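Local atomic coordinates of DUF5638 domain-containing protein (Legionella pneumophila subsp. pneumophila, PDB entry 5L1A), a protein that is of unknown function but is probably membrane-associated, the part here being the helical N-terminal half of the longer protein. Residues 8-11 / 12-15. Sequence-based numbering, arbitrary orientation.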
ATOM      1  N   ALA A   8       9.101  -5.586  15.785  1.00 17.03           N
ATOM      2  CA  ALA A   8       8.220  -4.705  15.030  1.00 17.06           C
ATOM      3  C   ALA A   8       8.988  -3.538  14.421  1.00 18.35           C
ATOM      4  O   ALA A   8       8.633  -3.061  13.338  1.00 18.53           O
ATOM      5  CB  ALA A   8       7.094  -4.194  15.927  1.00 16.48           C
ATOM      6  N   ARG A   9      10.044  -3.073  15.097  1.00 21.10           N
ATOM      7  CA  ARG A   9      10.841  -1.969  14.574  1.00 22.60           C
ATOM      8  C   ARG A   9      11.487  -2.331  13.241  1.00 21.51           C
ATOM      9  O   ARG A   9      11.555  -1.498  12.330  1.00 23.13           O
ATOM     10  CB  ARG A   9      11.908  -1.566  15.593  1.00 25.99           C
ATOM     11  CG  ARG A   9      11.338  -1.031  16.891  1.00 29.04           C
ATOM     12  CD  ARG A   9      12.430  -0.553  17.832  1.00 32.39           C
ATOM     13  NE  ARG A   9      11.868   0.235  18.925  1.00 36.34           N
ATOM     14  CZ  ARG A   9      11.609   1.536  18.846  1.00 40.34           C
ATOM     15  NH1 ARG A   9      11.089   2.177  19.883  1.00 44.48           N
ATOM     16  NH2 ARG A   9      11.869   2.198  17.727  1.00 39.90           N
ATOM     17  N   LEU A  10      11.970  -3.567  13.110  1.00 16.54           N
ATOM     18  CA  LEU A  10      12.537  -3.998  11.837  1.00 17.80           C
ATOM     19  C   LEU A  10      11.481  -4.006  10.741  1.00 17.48           C
ATOM     20  O   LEU A  10      11.759  -3.629   9.597  1.00 20.17           O
ATOM     21  CB  LEU A  10      13.171  -5.378  11.989  1.00 18.30           C
ATOM     22  CG  LEU A  10      14.280  -5.422  13.037  1.00 18.43           C
ATOM     23  CD1 LEU A  10      14.781  -6.841  13.242  1.00 16.64           C
ATOM     24  CD2 LEU A  10      15.417  -4.498  12.630  1.00 20.33           C
ATOM     25  N   LEU A  11      10.262  -4.429  11.073  1.00 19.12           N
ATOM     26  CA  LEU A  11       9.172  -4.371  10.108  1.00 18.72           C
ATOM     27  C   LEU A  11       8.781  -2.933   9.795  1.00 19.43           C
ATOM     28  O   LEU A  11       8.345  -2.639   8.675  1.00 22.49           O
ATOM     29  CB  LEU A  11       7.968  -5.147  10.636  1.00 18.88           C
ATOM     30  CG  LEU A  11       7.864  -6.635  10.296  1.00 20.33           C
ATOM     31  CD1 LEU A  11       9.193  -7.354  10.470  1.00 22.15           C
ATOM     32  CD2 LEU A  11       6.791  -7.284  11.155  1.00 20.41           C
ATOM     33  N   GLU A  12       8.928  -2.030  10.766  1.00 14.18           N
ATOM     34  CA  GLU A  12       8.613  -0.626  10.533  1.00 14.71           C
ATOM     35  C   GLU A  12       9.539  -0.004   9.494  1.00 14.96           C
ATOM     36  O   GLU A  12       9.100   0.828   8.694  1.00 14.94           O
ATOM     37  CB  GLU A  12       8.689   0.146  11.848  1.00 15.91           C
ATOM     38  CG  GLU A  12       8.402   1.636  11.725  1.00 18.97           C
ATOM     39  CD  GLU A  12       6.959   1.927  11.364  1.00 24.07           C
ATOM     40  OE1 GLU A  12       6.075   1.136  11.756  1.00 25.81           O
ATOM     41  OE2 GLU A  12       6.710   2.945  10.686  1.00 25.95           O
ATOM     42  N   LYS A  13      10.814  -0.402   9.482  1.00 18.70           N
ATOM     43  CA  LYS A  13      11.750   0.135   8.501  1.00 20.79           C
ATOM     44  C   LYS A  13      11.313  -0.181   7.077  1.00 22.97           C
ATOM     45  O   LYS A  13      11.608   0.584   6.154  1.00 27.08           O
ATOM     46  CB  LYS A  13      13.158  -0.407   8.765  1.00 22.19           C
ATOM     47  CG  LYS A  13      13.771   0.064  10.081  1.00 27.28           C
ATOM     48  CD  LYS A  13      15.195  -0.453  10.252  1.00 33.09           C
ATOM     49  CE  LYS A  13      15.882   0.170  11.465  1.00 38.38           C
ATOM     50  NZ  LYS A  13      15.246  -0.226  12.756  1.00 40.46           N
ATOM     51  N   ARG A  14      10.606  -1.295   6.877  1.00 22.49           N
ATOM     52  CA  ARG A  14      10.102  -1.609   5.546  1.00 21.60           C
ATOM     53  C   ARG A  14       8.806  -0.872   5.236  1.00 20.66           C
ATOM     54  O   ARG A  14       8.513  -0.617   4.064  1.00 21.67           O
ATOM     55  CB  ARG A  14       9.906  -3.116   5.397  1.00 23.36           C
ATOM     56  CG  ARG A  14      11.210  -3.882   5.277  1.00 26.80           C
ATOM     57  CD  ARG A  14      10.997  -5.203   4.567  1.00 29.23           C
ATOM     58  NE  ARG A  14      10.596  -6.262   5.483  1.00 28.82           N
ATOM     59  CZ  ARG A  14       9.904  -7.337   5.124  1.00 27.96           C
ATOM     60  NH1 ARG A  14       9.513  -7.492   3.868  1.00 28.83           N
ATOM     61  NH2 ARG A  14       9.594  -8.250   6.027  1.00 27.43           N
ATOM     62  N   LEU A  15       8.020  -0.533   6.262  1.00 17.12           N
ATOM     63  CA  LEU A  15       6.869   0.341   6.048  1.00 14.67           C
ATOM     64  C   LEU A  15       7.304   1.686   5.489  1.00 13.76           C
ATOM     65  O   LEU A  15       6.653   2.235   4.591  1.00 13.66           O
ATOM     66  CB  LEU A  15       6.104   0.546   7.355  1.00 15.09           C
ATOM     67  CG  LEU A  15       4.860  -0.281   7.675  1.00 17.79           C
ATOM     68  CD1 LEU A  15       4.114   0.379   8.818  1.00 22.34           C
ATOM     69  CD2 LEU A  15       3.955  -0.421   6.469  1.00 16.55           C
TER
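Glu12 meets the preceding turn through its backbone N and CB, while Leu11 joins the two turns through its carbonyl, all within the opening of helix 8-25. Glu12 N donates to Ala8 O at 2.8 Å. Glu12 CB rests 3.3 Å from Arg9 O. With CG anti to the backbone N (chi1 179°) and a bend at chi2, the carboxylate of this partly exposed residue leads away from residues 8-11; a glutamate suits the place because its side chain can also touch Phe50 and Ala1. Lys13 N binds Arg9 O at 3.1 Å. The aliphatic part of Lys13 runs back along the helix, CG 3.5 Å from Arg9 O. A turn at chi4 then sets NZ 4.3 Å from Leu10 CD2; a long flexible chain suits this exposed surface. Leu11 O accepts from Leu15 N at 3.2 Å. The buried Leu11 side chain, a branched hydrocarbon, lies against Phe50 of helix 33-51 and Glu56 of helix 56-77, whereas Arg14 reaches a salt bridge with Glu67. Thus i to i+4 bonds hold Glu12, Lys13 and Leu15, slackening to weak i to i+3 bonds at Leu10 O and Arg14 N, while Leu11 and Leu15 pack between helices and Arg9, Leu10 and Lys13 stay exposed.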